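Local coordinates for protein ribokinase (Arabidopsis thaliana, PDB 6ILS) that catalyses the ATP- and magnesium-dependent phosphorylation of ribose at O-5, giving D-ribose 5-phosphate for nucleotide and amino-acid synthesis or the pentose phosphate pathway, at residues Gly137-Gln142 / Ala160-Ile165; Val59-Glu64 / Tyr86-Asn91; Ile241-Ile246 / Phe281-Ala286; Asp14-Ile19 / Ala98-Gln103. One frame throughout, in Å; residues are numbered along the deposited sequence.

Interaction 1: Gly137-Gln142 / Ala160-Ile165; sequences GIVLLQ and AGVPVI
I138 lies against P163 and I165 at the edge where the two segments begin to run together. Its CB sits 4.1 Å from P163 CG. From there CG1, anti to the backbone N (chi1 -172°), turns to the neighbouring strand and comes within 3.5 Å of P163 O while also touching the proline ring at CG. The chain then continues extended, and CD1 ends between P163 CG and the tip of I165, 4.0 Å from I165 CD1. Cut back to an alanine here, the side chain would lose CG1 and CD1, which is likely to uncover the P163 ring and the end of I165 and open a gap toward A266 and V270 of helix 257-270. The backbones pair as neighbouring parallel strands of a right-handed beta-alpha-beta crossover, strand 138-143, helix 147-158, strand 164-170, a repeating element of the PfkB kinase fold. V139 N donates to P163 O, V139 O accepts from I165 N at 2.9 Å, and L141 N reaches I165 O at 2.8 Å, all three bonds nearly straight. On the face that carries I138, L140 and I165 run side by side in the same direction, L140 CD2 3.6 Å from I165 CB. Across the sheet, toward helix 147-158, L141 CD1 meets V164 CG1 at 3.8 Å, and V153 and V157 of that helix cover the pair.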
# COMPACT_ATOMS: atom_id res chain seq x y z
N GLY B 137 -12.17 -26.32 -18.06
CA GLY B 137 -13.56 -26.42 -18.48
C GLY B 137 -14.07 -25.10 -19.02
O GLY B 137 -14.99 -25.07 -19.83
N ILE B 138 -13.46 -24.01 -18.57
CA ILE B 138 -13.86 -22.67 -18.99
C ILE B 138 -12.76 -21.71 -18.56
O ILE B 138 -12.15 -21.90 -17.52
CB ILE B 138 -15.24 -22.26 -18.39
CG1 ILE B 138 -15.73 -20.95 -18.99
CG2 ILE B 138 -15.20 -22.16 -16.85
CD1 ILE B 138 -17.25 -20.78 -18.93
N VAL B 139 -12.48 -20.71 -19.39
CA VAL B 139 -11.37 -19.79 -19.10
C VAL B 139 -11.87 -18.36 -19.02
O VAL B 139 -12.68 -17.94 -19.86
CB VAL B 139 -10.25 -19.91 -20.19
CG1 VAL B 139 -9.19 -18.83 -20.00
CG2 VAL B 139 -9.63 -21.29 -20.14
N LEU B 140 -11.42 -17.61 -18.00
CA LEU B 140 -11.82 -16.21 -17.80
C LEU B 140 -10.62 -15.29 -17.88
O LEU B 140 -9.63 -15.55 -17.20
CB LEU B 140 -12.48 -16.00 -16.41
CG LEU B 140 -13.70 -16.77 -15.99
CD1 LEU B 140 -14.40 -16.05 -14.80
CD2 LEU B 140 -14.64 -16.99 -17.16
N LEU B 141 -10.74 -14.25 -18.69
CA LEU B 141 -9.74 -13.20 -18.88
C LEU B 141 -10.34 -11.84 -18.56
O LEU B 141 -11.57 -11.67 -18.62
CB LEU B 141 -9.22 -13.23 -20.33
CG LEU B 141 -8.84 -14.61 -20.86
CD1 LEU B 141 -8.58 -14.55 -22.38
CD2 LEU B 141 -7.59 -15.19 -20.11
N GLN B 142 -9.49 -10.86 -18.24
CA GLN B 142 -9.91 -9.47 -18.14
C GLN B 142 -8.86 -8.60 -18.85
O GLN B 142 -8.00 -9.13 -19.55
CB GLN B 142 -10.07 -9.02 -16.68
CG GLN B 142 -10.61 -10.10 -15.75
CD GLN B 142 -9.55 -11.16 -15.41
OE1 GLN B 142 -8.36 -10.84 -15.20
NE2 GLN B 142 -9.97 -12.40 -15.37
N ALA B 160 -8.74 -25.94 -28.65
CA ALA B 160 -8.92 -27.02 -27.69
C ALA B 160 -10.41 -27.21 -27.40
O ALA B 160 -10.82 -28.18 -26.75
CB ALA B 160 -8.14 -26.75 -26.41
N GLY B 161 -11.22 -26.26 -27.85
CA GLY B 161 -12.66 -26.35 -27.74
C GLY B 161 -13.36 -26.11 -26.41
O GLY B 161 -14.37 -26.76 -26.13
N VAL B 162 -12.86 -25.18 -25.59
CA VAL B 162 -13.55 -24.82 -24.33
C VAL B 162 -13.87 -23.31 -24.31
O VAL B 162 -13.15 -22.53 -24.92
CB VAL B 162 -12.69 -25.26 -23.08
CG1 VAL B 162 -11.44 -26.03 -23.52
CG2 VAL B 162 -12.30 -24.07 -22.18
N PRO B 163 -14.96 -22.91 -23.64
CA PRO B 163 -15.39 -21.50 -23.74
C PRO B 163 -14.44 -20.49 -23.08
O PRO B 163 -13.91 -20.74 -22.00
CB PRO B 163 -16.75 -21.49 -23.04
CG PRO B 163 -16.75 -22.71 -22.20
CD PRO B 163 -15.88 -23.72 -22.83
N VAL B 164 -14.24 -19.36 -23.73
CA VAL B 164 -13.40 -18.29 -23.21
C VAL B 164 -14.21 -17.03 -23.03
O VAL B 164 -14.84 -16.55 -23.99
CB VAL B 164 -12.21 -17.99 -24.15
CG1 VAL B 164 -11.35 -16.86 -23.58
CG2 VAL B 164 -11.39 -19.23 -24.37
N ILE B 165 -14.18 -16.49 -21.82
CA ILE B 165 -14.88 -15.25 -21.50
C ILE B 165 -13.89 -14.13 -21.27
O ILE B 165 -12.95 -14.27 -20.47
CB ILE B 165 -15.79 -15.42 -20.23
CG1 ILE B 165 -16.78 -16.56 -20.44
CG2 ILE B 165 -16.47 -14.09 -19.90
CD1 ILE B 165 -17.70 -16.83 -19.24

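Interaction 2: Val59-Glu64 / Tyr86-Asn91; sequences VGRLGE and YVRSVN
V59 opens the contact by setting its CG2 methyl 3.9 Å from Y86 CB. Next, G60 O receives two donors: R88 N at 3.1 Å, nearly in line with the carbonyl, and R61 NH1 at 3.0 Å, which stands above the carbonyl plane. R61 bends at chi2 (-59°), folding its guanidinium back over the strand so that R88 CB and CD lie over one face. NH1 also reaches a water that donates to Y86 O. With a methionine in its place, G60 O would probably keep R88 N but lose its second donor, and the water would probably lose the N-H of NH1. L62 is held by its backbone, with L62 N bonded to R88 O and L62 O to V90 N, while its CD1 packs 3.8 Å from V87 CG1. G63 O and S89 OG share a second water. At the end, E64 N bonds to V90 O and E64 CG rests 3.7 Å from S89 CB. This parallel pairing closes the unit strand 56-63, helix 66-75, strand 87-90 at the sheet margin. R61 NH2 and R88 NE are only 4.1 Å apart; D129, salt-bridged to R88 and in a long, weak ion pair with R61, probably offsets their like charges.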
# COMPACT_ATOMS: atom_id res chain seq x y z
N VAL B 59 -4.10 -18.18 -12.73
CA VAL B 59 -2.82 -17.99 -13.39
C VAL B 59 -2.46 -16.52 -13.41
O VAL B 59 -3.14 -15.68 -14.02
CB VAL B 59 -2.83 -18.54 -14.83
CG1 VAL B 59 -1.46 -18.33 -15.50
CG2 VAL B 59 -3.25 -19.99 -14.83
N GLY B 60 -1.38 -16.17 -12.72
CA GLY B 60 -1.07 -14.77 -12.55
C GLY B 60 0.36 -14.58 -12.11
O GLY B 60 1.06 -15.55 -11.84
N ARG B 61 0.78 -13.32 -12.03
CA ARG B 61 2.15 -12.95 -11.67
C ARG B 61 2.15 -12.01 -10.49
O ARG B 61 1.46 -10.98 -10.51
CB ARG B 61 2.86 -12.27 -12.84
CG ARG B 61 3.11 -13.19 -14.02
CD ARG B 61 3.95 -14.37 -13.58
NE ARG B 61 4.26 -15.28 -14.67
CZ ARG B 61 3.55 -16.36 -14.96
NH1 ARG B 61 2.47 -16.66 -14.23
NH2 ARG B 61 3.91 -17.14 -15.97
N LEU B 62 2.94 -12.35 -9.47
CA LEU B 62 3.05 -11.55 -8.26
C LEU B 62 4.49 -11.10 -8.06
O LEU B 62 5.40 -11.73 -8.58
CB LEU B 62 2.61 -12.36 -7.04
CG LEU B 62 1.17 -12.86 -7.06
CD1 LEU B 62 0.91 -13.64 -5.78
CD2 LEU B 62 0.25 -11.67 -7.17
N GLY B 63 4.69 -10.03 -7.30
CA GLY B 63 6.02 -9.70 -6.81
C GLY B 63 6.30 -10.51 -5.57
O GLY B 63 5.38 -11.01 -4.93
N GLU B 64 7.58 -10.68 -5.22
CA GLU B 64 7.93 -11.35 -3.98
C GLU B 64 7.95 -10.30 -2.88
O GLU B 64 9.02 -9.84 -2.47
CB GLU B 64 9.29 -12.07 -4.09
CG GLU B 64 9.27 -13.29 -5.01
CD GLU B 64 10.67 -13.73 -5.45
OE1 GLU B 64 11.66 -13.27 -4.85
OE2 GLU B 64 10.77 -14.54 -6.41
N TYR B 86 -0.09 -22.33 -10.53
CA TYR B 86 0.44 -21.62 -11.69
C TYR B 86 0.62 -20.13 -11.46
O TYR B 86 0.78 -19.37 -12.41
CB TYR B 86 -0.45 -21.86 -12.91
CG TYR B 86 -0.48 -23.30 -13.27
CD1 TYR B 86 0.46 -23.84 -14.15
CD2 TYR B 86 -1.42 -24.15 -12.72
CE1 TYR B 86 0.44 -25.18 -14.47
CE2 TYR B 86 -1.44 -25.48 -13.04
CZ TYR B 86 -0.51 -26.00 -13.90
OH TYR B 86 -0.55 -27.34 -14.21
N VAL B 87 0.60 -19.73 -10.20
CA VAL B 87 0.99 -18.39 -9.85
C VAL B 87 2.51 -18.37 -9.78
O VAL B 87 3.11 -19.25 -9.18
CB VAL B 87 0.39 -17.94 -8.50
CG1 VAL B 87 0.89 -16.56 -8.14
CG2 VAL B 87 -1.15 -17.97 -8.55
N ARG B 88 3.12 -17.38 -10.41
CA ARG B 88 4.56 -17.21 -10.31
C ARG B 88 4.88 -15.85 -9.71
O ARG B 88 4.19 -14.88 -9.99
CB ARG B 88 5.23 -17.33 -11.68
CG ARG B 88 5.19 -18.72 -12.27
CD ARG B 88 6.12 -18.82 -13.48
NE ARG B 88 6.00 -20.12 -14.14
CZ ARG B 88 6.77 -20.52 -15.15
NH1 ARG B 88 7.72 -19.72 -15.61
NH2 ARG B 88 6.59 -21.72 -15.69
N SER B 89 5.92 -15.80 -8.89
CA SER B 89 6.36 -14.55 -8.28
C SER B 89 7.76 -14.17 -8.77
O SER B 89 8.59 -15.05 -9.00
CB SER B 89 6.34 -14.66 -6.75
OG SER B 89 5.07 -15.08 -6.28
N VAL B 90 8.01 -12.88 -8.95
CA VAL B 90 9.30 -12.39 -9.44
C VAL B 90 9.88 -11.39 -8.43
O VAL B 90 9.13 -10.76 -7.69
CB VAL B 90 9.18 -11.71 -10.83
CG1 VAL B 90 8.72 -12.71 -11.89
CG2 VAL B 90 8.24 -10.50 -10.77
N ASN B 91 11.20 -11.22 -8.41
CA ASN B 91 11.77 -10.29 -7.44
C ASN B 91 12.17 -8.96 -8.05
O ASN B 91 12.73 -8.10 -7.36
CB ASN B 91 12.97 -10.93 -6.72
CG ASN B 91 14.06 -11.38 -7.67
OD1 ASN B 91 14.26 -10.80 -8.74
ND2 ASN B 91 14.79 -12.42 -7.28
O HOH W 1 2.06 -19.60 -14.64
O HOH W 2 4.69 -13.59 -3.86

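Interaction 3: Ile241-Ile246 / Phe281-Ala286; sequences IQQSII and FAAAAA. With ATP (adenosine-5'-triphosphate), chain E.
A single water stands in for any direct hydrogen bond between the segments: it accepts from I246 N at 3.1 Å and donates to A283 O at 2.7 Å. A carbonyl in the middle of helix 275-289 thus gains a partner outside the helix, and the otherwise apolar contact gains a polar link. Beside it, the A283 CB methyl is the main point of contact, touched by both I246 and Q243. I246 CG1 lies 3.7 Å from this methyl and also close to A284 N; its placement anti to the carbonyl carbon (chi1 -54°) turns the branch toward the helix. Q243 covers the same methyl with its aliphatic part, CG being 3.9 Å from A283 CB. Beyond CG the glutamine bends (chi2 61°), and NE2 curls back to S244 O at 3.0 Å, so the amide is tied to its own segment while the CG methylene packs on A283. Both segments also help to line the nucleotide pocket. I245 lies against the adenine, with CD1 3.8 Å from ATP N1 and CG2 turned to the ribose hydroxyl O2'. I246 O approaches C2 of the base, and from the helix A286 CB touches the sugar at O3', 3.6 Å away. I246 O is also hydrogen-bonded to S287, the residue next along the helix. Residues 241-246 run off edge strand 241-243, which pairs with strand 231-235 in the large sheet, and pass over helix 275-289, whose A282 and A285 pack on helix 257-270 while F281 and A284 meet helix 302-312.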
# COMPACT_ATOMS: atom_id res chain seq x y z
N ILE B 241 -31.67 -12.48 -23.77
CA ILE B 241 -32.25 -12.81 -22.47
C ILE B 241 -31.95 -11.69 -21.50
O ILE B 241 -30.81 -11.27 -21.38
CB ILE B 241 -31.68 -14.13 -21.93
CG1 ILE B 241 -31.88 -15.24 -22.96
CG2 ILE B 241 -32.34 -14.52 -20.61
CD1 ILE B 241 -31.05 -16.44 -22.69
N GLN B 242 -32.98 -11.17 -20.82
CA GLN B 242 -32.74 -10.10 -19.87
C GLN B 242 -32.97 -10.61 -18.45
O GLN B 242 -33.83 -11.46 -18.21
CB GLN B 242 -33.65 -8.91 -20.16
CG GLN B 242 -33.41 -8.28 -21.53
CD GLN B 242 -34.37 -7.13 -21.81
OE1 GLN B 242 -35.24 -7.23 -22.67
NE2 GLN B 242 -34.19 -6.02 -21.10
N GLN B 243 -32.16 -10.10 -17.52
CA GLN B 243 -32.26 -10.46 -16.10
C GLN B 243 -32.13 -9.19 -15.28
O GLN B 243 -31.12 -8.48 -15.37
CB GLN B 243 -31.18 -11.48 -15.72
CG GLN B 243 -31.10 -11.82 -14.22
CD GLN B 243 -32.38 -12.43 -13.67
OE1 GLN B 243 -32.85 -13.46 -14.17
NE2 GLN B 243 -32.95 -11.80 -12.64
N SER B 244 -33.14 -8.87 -14.48
CA SER B 244 -33.06 -7.65 -13.68
C SER B 244 -32.18 -7.93 -12.47
O SER B 244 -31.79 -9.08 -12.26
CB SER B 244 -34.46 -7.20 -13.25
OG SER B 244 -35.08 -8.24 -12.53
N ILE B 245 -31.83 -6.92 -11.68
CA ILE B 245 -31.06 -7.22 -10.47
C ILE B 245 -31.91 -8.05 -9.54
O ILE B 245 -33.14 -7.97 -9.58
CB ILE B 245 -30.61 -5.95 -9.70
CG1 ILE B 245 -31.81 -5.10 -9.29
CG2 ILE B 245 -29.60 -5.17 -10.50
CD1 ILE B 245 -31.46 -4.08 -8.25
N ILE B 246 -31.25 -8.89 -8.75
CA ILE B 246 -31.86 -9.48 -7.56
C ILE B 246 -31.61 -8.45 -6.46
O ILE B 246 -30.48 -8.27 -6.03
CB ILE B 246 -31.26 -10.84 -7.21
CG1 ILE B 246 -31.32 -11.81 -8.41
CG2 ILE B 246 -31.93 -11.43 -5.99
CD1 ILE B 246 -32.68 -12.13 -8.87
N PHE B 281 -28.36 -16.96 -11.58
CA PHE B 281 -27.33 -17.35 -10.62
C PHE B 281 -26.29 -16.25 -10.46
O PHE B 281 -25.91 -15.90 -9.34
CB PHE B 281 -26.70 -18.66 -11.08
CG PHE B 281 -25.68 -19.23 -10.15
CD1 PHE B 281 -26.07 -20.04 -9.08
CD2 PHE B 281 -24.33 -19.01 -10.37
CE1 PHE B 281 -25.12 -20.59 -8.23
CE2 PHE B 281 -23.38 -19.55 -9.53
CZ PHE B 281 -23.78 -20.35 -8.44
N ALA B 282 -25.85 -15.68 -11.58
CA ALA B 282 -24.92 -14.55 -11.54
C ALA B 282 -25.51 -13.34 -10.83
O ALA B 282 -24.83 -12.69 -10.03
CB ALA B 282 -24.49 -14.16 -13.01
N ALA B 283 -26.78 -13.03 -11.11
CA ALA B 283 -27.43 -11.89 -10.48
C ALA B 283 -27.53 -12.07 -8.97
O ALA B 283 -27.33 -11.13 -8.21
CB ALA B 283 -28.81 -11.68 -11.09
N ALA B 284 -27.84 -13.29 -8.55
CA ALA B 284 -27.94 -13.59 -7.12
C ALA B 284 -26.59 -13.44 -6.45
O ALA B 284 -26.48 -12.88 -5.36
CB ALA B 284 -28.49 -15.00 -6.91
N ALA B 285 -25.53 -13.89 -7.13
CA ALA B 285 -24.22 -13.84 -6.49
C ALA B 285 -23.75 -12.41 -6.37
O ALA B 285 -23.21 -12.02 -5.34
CB ALA B 285 -23.20 -14.68 -7.26
N ALA B 286 -23.97 -11.60 -7.42
CA ALA B 286 -23.61 -10.18 -7.35
C ALA B 286 -24.44 -9.44 -6.28
O ALA B 286 -23.94 -8.53 -5.63
CB ALA B 286 -23.82 -9.50 -8.72
PG ATP E . -18.96 -3.66 -13.65
O1G ATP E . -18.31 -4.54 -14.66
O2G ATP E . -18.33 -3.84 -12.28
O3G ATP E . -18.81 -2.22 -14.02
PB ATP E . -21.70 -3.04 -13.49
O1B ATP E . -22.97 -3.78 -13.52
O2B ATP E . -21.74 -2.09 -14.60
O3B ATP E . -20.51 -4.08 -13.65
PA ATP E . -22.14 -2.15 -10.76
O1A ATP E . -23.27 -1.14 -10.81
O2A ATP E . -21.16 -1.78 -9.68
O3A ATP E . -21.39 -2.19 -12.16
O5' ATP E . -22.73 -3.56 -10.41
C5' ATP E . -21.90 -4.71 -10.42
C4' ATP E . -22.84 -5.98 -10.27
O4' ATP E . -23.70 -5.83 -8.99
C3' ATP E . -23.65 -6.01 -11.24
O3' ATP E . -23.89 -7.37 -11.64
C2' ATP E . -25.08 -5.37 -10.70
O2' ATP E . -26.14 -5.89 -11.55
C1' ATP E . -25.16 -5.69 -9.47
N9 ATP E . -25.72 -4.58 -8.68
C8 ATP E . -25.56 -3.24 -8.54
N7 ATP E . -26.44 -2.81 -7.59
C5 ATP E . -27.13 -3.90 -7.13
C6 ATP E . -28.14 -4.03 -6.18
N6 ATP E . -28.73 -2.99 -5.38
N1 ATP E . -28.66 -5.23 -5.93
C2 ATP E . -28.20 -6.34 -6.60
N3 ATP E . -27.22 -6.23 -7.53
C4 ATP E . -26.69 -5.00 -7.80
O HOH W 3 -28.19 -8.63 -8.90

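Interaction 4: Asp14-Ile19 / Ala98-Gln103; sequences DIYVEI and AVVMLQ. With RIB (alpha-D-ribofuranose), chain F.
The small four-stranded sheet that forms the lid of ribokinases has strands 12-18 and 96-102 as its central pair, and D14 and A98 meet at its ribose-binding end. Pairing is parallel throughout. I15 N donates to A98 O, I15 O takes V100 N at 2.7 Å, and the pattern continues from V17 N to V100 O, from L102 N to V17 O by a bent bond of 135° at the hydrogen, and finally from I19 N to L102 O. D14 OD1 lies 3.8 Å from A98 CB. Ribose O2 donates to D14 OD1 in a very short bond of 2.5 Å, and ribose O3 to D14 OD2 at 2.6 Å. One carboxylate therefore holds two neighbouring hydroxyls, which probably helps to fix the orientation of the sugar, together with K41, N12, G40, E144 and D259. Y16 shares this face with V100. Its CG is anti to the carbonyl carbon (chi1 -64°), and the ring runs alongside the valine, CD1 3.4 Å from V100 CB and CE1 3.5 Å from V100 CG1, with T255 of the sodium site also touching the tyrosine. On the other face V17 CG2 packs 3.7 Å from M101 CG, and the side chain of I19 crosses that of M101, with I19 CD1 4.0 Å from M101 CB. There V99 and M101 pack on V99 and M101 of the second subunit, and V17 on V113 of that chain. The D14 face thus combines a polar grip on the sugar with apolar Y16-V100 packing farther along, while the V17, V99 and M101 face gives an apolar dimer contact.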
# COMPACT_ATOMS: atom_id res chain seq x y z
N ASP B 14 -5.40 -3.61 -3.07
CA ASP B 14 -6.23 -2.42 -3.19
C ASP B 14 -6.03 -1.52 -1.97
O ASP B 14 -6.40 -1.90 -0.87
CB ASP B 14 -7.70 -2.82 -3.33
CG ASP B 14 -8.02 -3.43 -4.70
OD1 ASP B 14 -7.29 -3.13 -5.67
OD2 ASP B 14 -9.02 -4.18 -4.80
N ILE B 15 -5.41 -0.36 -2.19
CA ILE B 15 -5.10 0.57 -1.11
C ILE B 15 -6.15 1.68 -1.04
O ILE B 15 -6.09 2.66 -1.77
CB ILE B 15 -3.73 1.24 -1.28
CG1 ILE B 15 -2.63 0.22 -1.65
CG2 ILE B 15 -3.34 1.98 -0.01
CD1 ILE B 15 -2.21 -0.64 -0.53
N TYR B 16 -7.12 1.51 -0.15
CA TYR B 16 -8.21 2.47 0.03
C TYR B 16 -7.87 3.51 1.06
O TYR B 16 -7.53 3.17 2.19
CB TYR B 16 -9.48 1.75 0.46
CG TYR B 16 -10.00 0.80 -0.59
CD1 TYR B 16 -10.74 1.27 -1.66
CD2 TYR B 16 -9.74 -0.56 -0.51
CE1 TYR B 16 -11.21 0.42 -2.63
CE2 TYR B 16 -10.21 -1.43 -1.46
CZ TYR B 16 -10.94 -0.93 -2.53
OH TYR B 16 -11.42 -1.80 -3.49
N VAL B 17 -7.97 4.79 0.69
CA VAL B 17 -7.85 5.86 1.66
C VAL B 17 -9.10 6.75 1.62
O VAL B 17 -9.53 7.19 0.55
CB VAL B 17 -6.57 6.71 1.44
CG1 VAL B 17 -5.32 5.85 1.64
CG2 VAL B 17 -6.56 7.35 0.06
N GLU B 18 -9.70 6.96 2.79
CA GLU B 18 -10.84 7.85 2.92
C GLU B 18 -10.37 9.29 3.11
O GLU B 18 -9.73 9.62 4.11
CB GLU B 18 -11.72 7.43 4.09
CG GLU B 18 -12.58 6.22 3.81
CD GLU B 18 -13.38 5.81 5.03
OE1 GLU B 18 -13.76 6.71 5.82
OE2 GLU B 18 -13.62 4.59 5.20
N ILE B 19 -10.69 10.16 2.15
CA ILE B 19 -10.35 11.57 2.26
C ILE B 19 -11.60 12.44 2.10
O ILE B 19 -12.68 11.94 1.78
CB ILE B 19 -9.29 11.98 1.21
CG1 ILE B 19 -9.83 11.78 -0.21
CG2 ILE B 19 -8.01 11.18 1.39
CD1 ILE B 19 -8.79 12.01 -1.30
N ALA B 98 -3.44 -0.77 -6.54
CA ALA B 98 -4.31 0.33 -6.92
C ALA B 98 -4.58 1.21 -5.71
O ALA B 98 -5.10 0.75 -4.70
CB ALA B 98 -5.63 -0.21 -7.48
N VAL B 99 -4.19 2.48 -5.81
CA VAL B 99 -4.51 3.45 -4.78
C VAL B 99 -5.90 4.02 -5.04
O VAL B 99 -6.09 4.78 -6.00
CB VAL B 99 -3.48 4.58 -4.72
CG1 VAL B 99 -3.90 5.62 -3.68
CG2 VAL B 99 -2.11 4.02 -4.39
N VAL B 100 -6.86 3.65 -4.21
CA VAL B 100 -8.24 4.07 -4.40
C VAL B 100 -8.60 5.18 -3.40
O VAL B 100 -8.86 4.91 -2.23
CB VAL B 100 -9.21 2.89 -4.26
CG1 VAL B 100 -10.63 3.32 -4.59
CG2 VAL B 100 -8.77 1.74 -5.15
N MET B 101 -8.61 6.42 -3.88
CA MET B 101 -8.94 7.57 -3.04
C MET B 101 -10.44 7.85 -3.01
O MET B 101 -10.99 8.49 -3.91
CB MET B 101 -8.20 8.80 -3.53
CG MET B 101 -6.71 8.68 -3.37
SD MET B 101 -5.78 9.62 -4.57
CE MET B 101 -4.11 9.28 -4.04
N LEU B 102 -11.10 7.37 -1.96
CA LEU B 102 -12.51 7.62 -1.73
C LEU B 102 -12.74 9.03 -1.18
O LEU B 102 -12.08 9.46 -0.24
CB LEU B 102 -13.10 6.59 -0.76
CG LEU B 102 -12.73 5.12 -0.97
CD1 LEU B 102 -13.26 4.27 0.18
CD2 LEU B 102 -13.29 4.62 -2.29
N GLN B 103 -13.68 9.76 -1.78
CA GLN B 103 -14.02 11.09 -1.29
C GLN B 103 -15.32 11.06 -0.50
O GLN B 103 -16.05 10.07 -0.54
CB GLN B 103 -14.13 12.09 -2.44
CG GLN B 103 -12.80 12.60 -2.94
CD GLN B 103 -12.64 12.44 -4.43
OE1 GLN B 103 -13.46 11.78 -5.09
NE2 GLN B 103 -11.59 13.04 -4.99
O5 RIB F . -13.16 -5.13 -10.12
C5 RIB F . -12.47 -4.83 -8.93
C4 RIB F . -11.11 -4.69 -9.19
O4 RIB F . -10.82 -3.69 -10.28
C3 RIB F . -10.50 -3.99 -7.89
O3 RIB F . -10.17 -5.08 -6.90
C2 RIB F . -9.56 -3.26 -8.29
O2 RIB F . -8.22 -3.75 -7.88
C1 RIB F . -9.68 -3.15 -9.95
O1 RIB F . -8.63 -3.83 -10.55

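How the interactions relate
Along the chain, interaction 2 is nested within the loop closed by interaction 4; interactions 1 and 3 follow in that order. Interactions 1, 2 and 3 all reach the nine-stranded sheet: 2 lies at one margin, on strand 87-90, 1 in the interior, and 3 at the far margin, on strand 241-243. Centres of 2 and 3 are 33 Å apart, with 1 about 21 Å from each. Interaction 4 belongs to the separate four-stranded sheet, 32 Å from interaction 1 between centres, although strand 96-102 directly follows strand 87-90. No two contacts touch. The body thus carries the nucleotide near interaction 3, and the lid reaches ribose and the second subunit through interaction 4.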